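Local coordinates for protein Non-ribosomal peptide synthetase (Methanobrevibacter ruminantium, PDB 6VTJ) that probably carries a peptide on a phosphopantetheine-armed carrier domain and releases it reductively through the adjoining, presumably NAD(P)H-dependent, reductase domain of a non-ribosomal peptide synthetase, at residues 141-146 / 154-159; 169-174 / 181-186. All blocks are in the same frame, centred on the assembly; numbering follows the deposited sequence.

Contact 1: residues 141-146 / 154-159; sequences HILYEF and IYCMLR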
ATOM      1  N   HIS A 141      -3.214  -0.621 -14.875  1.00 27.97           N
ATOM      2  CA  HIS A 141      -4.619  -0.929 -15.066  1.00 26.15           C
ATOM      3  C   HIS A 141      -5.471   0.319 -15.154  1.00 24.89           C
ATOM      4  O   HIS A 141      -6.500   0.305 -15.837  1.00 26.98           O
ATOM      5  CB  HIS A 141      -5.078  -1.848 -13.949  1.00 29.65           C
ATOM      6  CG  HIS A 141      -4.598  -3.250 -14.129  1.00 27.53           C
ATOM      7  ND1 HIS A 141      -3.474  -3.739 -13.501  1.00 27.84           N
ATOM      8  CD2 HIS A 141      -5.057  -4.251 -14.920  1.00 26.87           C
ATOM      9  CE1 HIS A 141      -3.284  -4.997 -13.865  1.00 28.20           C
ATOM     10  NE2 HIS A 141      -4.221  -5.326 -14.738  1.00 29.12           N
ATOM     11  N   ILE A 142      -5.058   1.407 -14.492  1.00 26.69           N
ATOM     12  CA  ILE A 142      -5.674   2.704 -14.775  1.00 24.04           C
ATOM     13  C   ILE A 142      -5.478   3.070 -16.246  1.00 24.96           C
ATOM     14  O   ILE A 142      -6.400   3.552 -16.904  1.00 26.17           O
ATOM     15  CB  ILE A 142      -5.118   3.801 -13.850  1.00 22.95           C
ATOM     16  CG1 ILE A 142      -5.518   3.539 -12.384  1.00 27.29           C
ATOM     17  CG2 ILE A 142      -5.571   5.189 -14.346  1.00 22.69           C
ATOM     18  CD1 ILE A 142      -4.932   4.524 -11.366  1.00 23.45           C
ATOM     19  N   LEU A 143      -4.278   2.838 -16.785  1.00 27.46           N
ATOM     20  CA  LEU A 143      -4.041   3.150 -18.192  1.00 25.32           C
ATOM     21  C   LEU A 143      -4.902   2.265 -19.091  1.00 30.40           C
ATOM     22  O   LEU A 143      -5.509   2.738 -20.067  1.00 27.72           O
ATOM     23  CB  LEU A 143      -2.558   2.981 -18.518  1.00 26.70           C
ATOM     24  CG  LEU A 143      -2.155   2.857 -19.989  1.00 27.29           C
ATOM     25  CD1 LEU A 143      -2.513   4.139 -20.711  1.00 29.62           C
ATOM     26  CD2 LEU A 143      -0.668   2.576 -20.118  1.00 26.29           C
ATOM     27  N   TYR A 144      -4.950   0.975 -18.785  1.00 29.15           N
ATOM     28  CA  TYR A 144      -5.831   0.057 -19.499  1.00 32.86           C
ATOM     29  C   TYR A 144      -7.271   0.561 -19.528  1.00 30.55           C
ATOM     30  O   TYR A 144      -7.865   0.718 -20.601  1.00 32.89           O
ATOM     31  CB  TYR A 144      -5.763  -1.314 -18.847  1.00 30.10           C
ATOM     32  CG  TYR A 144      -6.566  -2.368 -19.562  1.00 35.57           C
ATOM     33  CD1 TYR A 144      -6.111  -2.918 -20.753  1.00 38.46           C
ATOM     34  CD2 TYR A 144      -7.774  -2.819 -19.045  1.00 35.69           C
ATOM     35  CE1 TYR A 144      -6.829  -3.878 -21.414  1.00 41.66           C
ATOM     36  CE2 TYR A 144      -8.501  -3.786 -19.697  1.00 42.04           C
ATOM     37  CZ  TYR A 144      -8.021  -4.317 -20.885  1.00 45.47           C
ATOM     38  OH  TYR A 144      -8.738  -5.281 -21.559  1.00 47.70           O
ATOM     39  N   GLU A 145      -7.846   0.843 -18.354  1.00 30.62           N
ATOM     40  CA  GLU A 145      -9.242   1.267 -18.322  1.00 32.16           C
ATOM     41  C   GLU A 145      -9.438   2.614 -18.998  1.00 30.79           C
ATOM     42  O   GLU A 145     -10.506   2.868 -19.573  1.00 29.89           O
ATOM     43  CB  GLU A 145      -9.768   1.335 -16.887  1.00 33.15           C
ATOM     44  CG  GLU A 145      -9.836  -0.003 -16.173  1.00 33.65           C
ATOM     45  CD  GLU A 145     -10.803  -1.001 -16.820  1.00 41.94           C
ATOM     46  OE1 GLU A 145     -11.830  -0.572 -17.412  1.00 40.03           O
ATOM     47  OE2 GLU A 145     -10.524  -2.223 -16.721  1.00 43.61           O
ATOM     48  N   PHE A 146      -8.445   3.499 -18.934  1.00 28.93           N
ATOM     49  CA  PHE A 146      -8.596   4.783 -19.608  1.00 29.54           C
ATOM     50  C   PHE A 146      -8.682   4.576 -21.112  1.00 31.04           C
ATOM     51  O   PHE A 146      -9.540   5.154 -21.781  1.00 32.83           O
ATOM     52  CB  PHE A 146      -7.437   5.722 -19.256  1.00 22.44           C
ATOM     53  CG  PHE A 146      -7.574   7.097 -19.857  1.00 30.67           C
ATOM     54  CD1 PHE A 146      -7.144   7.350 -21.158  1.00 30.47           C
ATOM     55  CD2 PHE A 146      -8.163   8.130 -19.138  1.00 26.21           C
ATOM     56  CE1 PHE A 146      -7.286   8.626 -21.721  1.00 31.37           C
ATOM     57  CE2 PHE A 146      -8.306   9.404 -19.699  1.00 30.23           C
ATOM     58  CZ  PHE A 146      -7.866   9.647 -20.989  1.00 32.29           C
ATOM     59  N   ILE A 154      -3.796  10.293 -22.672  1.00 31.53           N
ATOM     60  CA  ILE A 154      -3.198   9.987 -21.378  1.00 31.71           C
ATOM     61  C   ILE A 154      -1.676  10.072 -21.491  1.00 30.29           C
ATOM     62  O   ILE A 154      -1.055   9.333 -22.264  1.00 31.61           O
ATOM     63  CB  ILE A 154      -3.649   8.614 -20.851  1.00 28.78           C
ATOM     64  CG1 ILE A 154      -3.068   8.360 -19.461  1.00 31.63           C
ATOM     65  CG2 ILE A 154      -3.253   7.485 -21.791  1.00 28.67           C
ATOM     66  CD1 ILE A 154      -3.796   7.270 -18.714  1.00 30.07           C
ATOM     67  N   TYR A 155      -1.088  10.990 -20.738  1.00 30.05           N
ATOM     68  CA  TYR A 155       0.353  11.140 -20.610  1.00 30.20           C
ATOM     69  C   TYR A 155       0.832  10.297 -19.440  1.00 32.69           C
ATOM     70  O   TYR A 155       0.335  10.456 -18.326  1.00 33.56           O
ATOM     71  CB  TYR A 155       0.713  12.602 -20.345  1.00 28.03           C
ATOM     72  CG  TYR A 155       0.353  13.570 -21.452  1.00 38.19           C
ATOM     73  CD1 TYR A 155      -0.965  13.951 -21.675  1.00 33.80           C
ATOM     74  CD2 TYR A 155       1.347  14.125 -22.262  1.00 40.23           C
ATOM     75  CE1 TYR A 155      -1.292  14.856 -22.689  1.00 44.61           C
ATOM     76  CE2 TYR A 155       1.034  15.024 -23.275  1.00 41.82           C
ATOM     77  CZ  TYR A 155      -0.288  15.384 -23.482  1.00 46.00           C
ATOM     78  OH  TYR A 155      -0.598  16.275 -24.481  1.00 46.49           O
ATOM     79  N   CYS A 156       1.823   9.446 -19.668  1.00 30.02           N
ATOM     80  CA  CYS A 156       2.318   8.545 -18.627  1.00 31.77           C
ATOM     81  C   CYS A 156       3.752   8.925 -18.314  1.00 36.41           C
ATOM     82  O   CYS A 156       4.629   8.778 -19.170  1.00 35.67           O
ATOM     83  CB  CYS A 156       2.237   7.087 -19.067  1.00 30.77           C
ATOM     84  SG  CYS A 156       0.603   6.578 -19.608  1.00 33.44           S
ATOM     85  N   MET A 157       3.997   9.387 -17.095  1.00 36.16           N
ATOM     86  CA  MET A 157       5.341   9.794 -16.703  1.00 38.56           C
ATOM     87  C   MET A 157       6.085   8.624 -16.067  1.00 38.58           C
ATOM     88  O   MET A 157       5.630   8.066 -15.064  1.00 40.55           O
ATOM     89  CB  MET A 157       5.298  10.976 -15.741  1.00 40.13           C
ATOM     90  CG  MET A 157       6.642  11.672 -15.622  1.00 44.71           C
ATOM     91  SD  MET A 157       6.754  12.785 -14.209  1.00 52.69           S
ATOM     92  CE  MET A 157       5.595  14.051 -14.688  1.00 36.22           C
ATOM     93  N   LEU A 158       7.230   8.285 -16.608  1.00 35.82           N
ATOM     94  CA  LEU A 158       8.031   7.223 -16.106  1.00 35.84           C
ATOM     95  C   LEU A 158       9.514   7.333 -16.446  1.00 39.20           C
ATOM     96  O   LEU A 158       9.893   8.045 -17.322  1.00 33.73           O
ATOM     97  CB  LEU A 158       7.495   5.923 -16.624  1.00 33.83           C
ATOM     98  CG  LEU A 158       7.471   5.650 -18.110  1.00 41.86           C
ATOM     99  CD1 LEU A 158       8.787   5.218 -18.650  1.00 37.19           C
ATOM    100  CD2 LEU A 158       6.394   4.733 -18.567  1.00 36.52           C
ATOM    101  N   ARG A 159      10.334   6.605 -15.713  1.00 37.51           N
ATOM    102  CA  ARG A 159      11.764   6.536 -15.978  1.00 40.34           C
ATOM    103  C   ARG A 159      12.045   5.496 -17.058  1.00 40.61           C
ATOM    104  O   ARG A 159      11.330   4.499 -17.184  1.00 38.99           O
ATOM    105  CB  ARG A 159      12.528   6.163 -14.699  1.00 39.97           C
ATOM    106  CG  ARG A 159      12.420   7.171 -13.547  1.00 48.32           C
ATOM    107  CD  ARG A 159      13.231   6.736 -12.301  1.00 54.12           C
ATOM    108  NE  ARG A 159      12.464   5.901 -11.372  1.00 55.87           N
ATOM    109  CZ  ARG A 159      11.852   6.359 -10.282  1.00 56.97           C
TER
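Ile154 fills the angle between Leu143 and Phe146, two residues a little under one helical turn apart. Its CG2 methyl lies 3.6 Å from Leu143 CD1, and its CD1 reaches the same leucine methyl at 3.9 Å. Against Phe146 the branch point comes closest: Ile154 CB sits 4.1 Å from the ring centroid, an off-centre CH-pi contact 29° from the ring normal, while CD1 runs back along the phenylalanine side chain toward CB and CG. With Phe146 CG anti to the backbone N (chi1 -177°), the ring is carried out to the strand. Without the ring, as with an alanine here, Ile154 would probably lose its CH-pi partner and a gap would be likely to open beside its CB. Further along the strand, Cys156 SG approaches Leu143 CD1 at 4.1 Å; its slim side chain suits a place so near the helix. Within this first beta-alpha-beta unit of a Rossmann-type fold, residues 141-146 of helix 137-149 run nearly antiparallel (167°) to strand 154-158. Strand 129-132 backs the cluster through Leu131 and Val129, and helix 166-177 closes over Leu143 with Leu170 and Met174. Backbone bonds from Ile154 and Cys156 to strand 190-194 fix the strand in the sheet.

Contact 2: residues 169-174 / 181-186; sequences RLIDVM and DFTDLV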
ATOM      1  N   ARG A 169       9.903   1.042 -22.540  1.00 35.67           N
ATOM      2  CA  ARG A 169       9.580   0.452 -21.241  1.00 39.16           C
ATOM      3  C   ARG A 169       8.071   0.371 -21.012  1.00 34.66           C
ATOM      4  O   ARG A 169       7.559  -0.661 -20.551  1.00 35.25           O
ATOM      5  CB  ARG A 169      10.232   1.258 -20.115  1.00 37.99           C
ATOM      6  CG  ARG A 169       9.995   0.624 -18.765  1.00 33.18           C
ATOM      7  CD  ARG A 169      10.557   1.411 -17.606  1.00 40.61           C
ATOM      8  NE  ARG A 169      10.185   0.753 -16.357  1.00 39.34           N
ATOM      9  CZ  ARG A 169      10.091   1.361 -15.181  1.00 42.08           C
ATOM     10  NH1 ARG A 169      10.330   2.662 -15.070  1.00 43.80           N
ATOM     11  NH2 ARG A 169       9.747   0.659 -14.111  1.00 41.92           N
ATOM     12  N   LEU A 170       7.349   1.468 -21.281  1.00 32.64           N
ATOM     13  CA  LEU A 170       5.894   1.430 -21.152  1.00 33.28           C
ATOM     14  C   LEU A 170       5.283   0.395 -22.090  1.00 35.02           C
ATOM     15  O   LEU A 170       4.371  -0.341 -21.694  1.00 33.54           O
ATOM     16  CB  LEU A 170       5.283   2.804 -21.413  1.00 31.18           C
ATOM     17  CG  LEU A 170       3.760   2.829 -21.230  1.00 38.45           C
ATOM     18  CD1 LEU A 170       3.397   2.775 -19.745  1.00 35.90           C
ATOM     19  CD2 LEU A 170       3.153   4.042 -21.887  1.00 30.33           C
ATOM     20  N   ILE A 171       5.785   0.301 -23.329  1.00 39.58           N
ATOM     21  CA  ILE A 171       5.248  -0.690 -24.261  1.00 36.13           C
ATOM     22  C   ILE A 171       5.477  -2.105 -23.739  1.00 35.58           C
ATOM     23  O   ILE A 171       4.603  -2.982 -23.849  1.00 36.46           O
ATOM     24  CB  ILE A 171       5.868  -0.499 -25.655  1.00 34.51           C
ATOM     25  CG1 ILE A 171       5.261   0.730 -26.326  1.00 34.78           C
ATOM     26  CG2 ILE A 171       5.637  -1.737 -26.496  1.00 32.83           C
ATOM     27  CD1 ILE A 171       5.838   1.041 -27.685  1.00 35.11           C
ATOM     28  N   ASP A 172       6.642  -2.342 -23.140  1.00 36.63           N
ATOM     29  CA  ASP A 172       6.947  -3.675 -22.633  1.00 38.54           C
ATOM     30  C   ASP A 172       6.046  -4.043 -21.464  1.00 36.65           C
ATOM     31  O   ASP A 172       5.571  -5.180 -21.375  1.00 37.03           O
ATOM     32  CB  ASP A 172       8.411  -3.761 -22.207  1.00 37.76           C
ATOM     33  CG  ASP A 172       8.783  -5.149 -21.749  1.00 42.01           C
ATOM     34  OD1 ASP A 172       8.609  -6.097 -22.543  1.00 53.29           O
ATOM     35  OD2 ASP A 172       9.198  -5.307 -20.585  1.00 52.15           O
ATOM     36  N   VAL A 173       5.809  -3.100 -20.552  1.00 32.90           N
ATOM     37  CA  VAL A 173       4.906  -3.367 -19.432  1.00 36.03           C
ATOM     38  C   VAL A 173       3.485  -3.611 -19.934  1.00 34.20           C
ATOM     39  O   VAL A 173       2.780  -4.521 -19.459  1.00 36.17           O
ATOM     40  CB  VAL A 173       4.960  -2.200 -18.431  1.00 32.99           C
ATOM     41  CG1 VAL A 173       3.973  -2.430 -17.277  1.00 33.52           C
ATOM     42  CG2 VAL A 173       6.379  -1.993 -17.942  1.00 32.34           C
ATOM     43  N   MET A 174       3.042  -2.805 -20.908  1.00 34.39           N
ATOM     44  CA  MET A 174       1.710  -2.978 -21.479  1.00 34.63           C
ATOM     45  C   MET A 174       1.535  -4.383 -22.032  1.00 40.50           C
ATOM     46  O   MET A 174       0.515  -5.041 -21.784  1.00 40.41           O
ATOM     47  CB  MET A 174       1.465  -1.943 -22.577  1.00 30.55           C
ATOM     48  CG  MET A 174       1.115  -0.553 -22.074  1.00 35.45           C
ATOM     49  SD  MET A 174       1.179   0.627 -23.434  1.00 40.59           S
ATOM     50  CE  MET A 174      -0.319   0.107 -24.287  1.00 31.58           C
ATOM     51  N   ASP A 181      -3.008  -5.833 -27.679  1.00 39.04           N
ATOM     52  CA  ASP A 181      -1.829  -5.048 -28.008  1.00 39.88           C
ATOM     53  C   ASP A 181      -2.302  -3.622 -28.282  1.00 37.39           C
ATOM     54  O   ASP A 181      -2.877  -3.338 -29.331  1.00 36.54           O
ATOM     55  CB  ASP A 181      -1.107  -5.662 -29.202  1.00 40.93           C
ATOM     56  CG  ASP A 181       0.182  -4.941 -29.539  1.00 47.24           C
ATOM     57  OD1 ASP A 181       0.437  -3.874 -28.947  1.00 42.23           O
ATOM     58  OD2 ASP A 181       0.951  -5.448 -30.385  1.00 50.95           O
ATOM     59  N   PHE A 182      -2.060  -2.716 -27.338  1.00 37.90           N
ATOM     60  CA  PHE A 182      -2.376  -1.311 -27.543  1.00 32.93           C
ATOM     61  C   PHE A 182      -1.137  -0.482 -27.891  1.00 38.38           C
ATOM     62  O   PHE A 182      -1.117   0.736 -27.657  1.00 33.08           O
ATOM     63  CB  PHE A 182      -3.102  -0.768 -26.318  1.00 35.97           C
ATOM     64  CG  PHE A 182      -4.547  -1.194 -26.246  1.00 38.22           C
ATOM     65  CD1 PHE A 182      -5.377  -1.077 -27.362  1.00 38.43           C
ATOM     66  CD2 PHE A 182      -5.076  -1.733 -25.083  1.00 39.66           C
ATOM     67  CE1 PHE A 182      -6.734  -1.479 -27.314  1.00 39.84           C
ATOM     68  CE2 PHE A 182      -6.428  -2.136 -25.021  1.00 39.26           C
ATOM     69  CZ  PHE A 182      -7.253  -2.016 -26.145  1.00 35.15           C
ATOM     70  N   THR A 183      -0.120  -1.122 -28.496  1.00 35.12           N
ATOM     71  CA  THR A 183       1.101  -0.420 -28.907  1.00 33.40           C
ATOM     72  C   THR A 183       0.803   0.673 -29.914  1.00 38.67           C
ATOM     73  O   THR A 183       1.415   1.750 -29.881  1.00 42.18           O
ATOM     74  CB  THR A 183       2.098  -1.391 -29.545  1.00 37.21           C
ATOM     75  OG1 THR A 183       2.440  -2.421 -28.622  1.00 36.93           O
ATOM     76  CG2 THR A 183       3.371  -0.653 -30.015  1.00 39.38           C
ATOM     77  N   ASP A 184      -0.092   0.390 -30.860  1.00 33.70           N
ATOM     78  CA  ASP A 184      -0.411   1.346 -31.908  1.00 35.97           C
ATOM     79  C   ASP A 184      -1.079   2.601 -31.376  1.00 32.88           C
ATOM     80  O   ASP A 184      -1.180   3.584 -32.111  1.00 40.36           O
ATOM     81  CB  ASP A 184      -1.289   0.681 -32.970  1.00 39.62           C
ATOM     82  CG  ASP A 184      -2.496  -0.022 -32.381  1.00 44.57           C
ATOM     83  OD1 ASP A 184      -2.379  -0.643 -31.294  1.00 40.16           O
ATOM     84  OD2 ASP A 184      -3.570   0.046 -33.023  1.00 46.36           O
ATOM     85  N   LEU A 185      -1.524   2.612 -30.127  1.00 31.95           N
ATOM     86  CA  LEU A 185      -2.028   3.864 -29.582  1.00 34.43           C
ATOM     87  C   LEU A 185      -0.918   4.733 -29.018  1.00 31.36           C
ATOM     88  O   LEU A 185      -1.146   5.918 -28.771  1.00 35.56           O
ATOM     89  CB  LEU A 185      -3.087   3.590 -28.512  1.00 35.25           C
ATOM     90  CG  LEU A 185      -4.306   2.807 -29.012  1.00 38.49           C
ATOM     91  CD1 LEU A 185      -5.410   2.814 -27.970  1.00 41.13           C
ATOM     92  CD2 LEU A 185      -4.800   3.416 -30.311  1.00 42.10           C
ATOM     93  N   VAL A 186       0.271   4.173 -28.804  1.00 33.48           N
ATOM     94  CA  VAL A 186       1.399   4.964 -28.318  1.00 35.22           C
ATOM     95  C   VAL A 186       1.817   5.929 -29.412  1.00 34.36           C
ATOM     96  O   VAL A 186       2.166   5.515 -30.525  1.00 33.41           O
ATOM     97  CB  VAL A 186       2.567   4.062 -27.892  1.00 31.53           C
ATOM     98  CG1 VAL A 186       3.786   4.888 -27.554  1.00 32.21           C
ATOM     99  CG2 VAL A 186       2.142   3.203 -26.694  1.00 29.96           C
TER
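Met174 lays its terminal methyl against Phe182, reaching across from its helix to the loop with its thioether. CB leaves the helix toward the loop, and CG, anti to the carbonyl carbon (chi1 -78°), carries the chain on to SD, which lies 4.3 Å from Val186 CG2. A bend at the last torsion (chi3 73°) then turns CE onto the backbone of Phe182, where it rests 3.5 Å from the carbonyl O and 3.6 Å from Phe182 CB. A flexible, unbranched methionine suits this place because its terminal methyl can fit closely against main chain and side chain together. The phenylalanine ring itself leads away, to Ile147 of helix 137-149.

One turn earlier, Ile171 covers the outer part of the contact. Its CG1 packs on Val186 CG2 at 4.0 Å, while CD1 meets Thr183 CG2 at 3.8 Å, the isoleucine and threonine side chains crossing at about a right angle. Thr183 thus offers its methyl to the helix, while its backbone N donates to Asp181 OD1 at 2.8 Å, from the anti side and 28° out of the carboxylate plane. This bond makes an Asx turn, leading into a short 3-10 segment, with Thr183 in it and Val186 just after it packing on helix 166-177, in the connection to strand 190-194 of the Rossmann-type reductase fold.

From the N terminus, the chain runs through strand 129-132 and helix 137-149, then turns back into strand 154-158; contact 1 closes this turn. It continues into helix 166-177 and the loop before strand 190-194, where contact 2 closes a second excursion of similar length. The two are in series, neither nested nor crossed, with centres about 10 Å apart. They also touch directly: Arg169 NH1 probably donates a hydrogen bond to Arg159 O at 3.0 Å, Leu158 CD2 packs on Leu170 CB at 3.6 Å, and Tyr144 CE1 packs against Phe182 CE2 at 4.0 Å. Together they join two neighbouring helices, their loop and the parallel strands 129-132, 154-158 and 190-194.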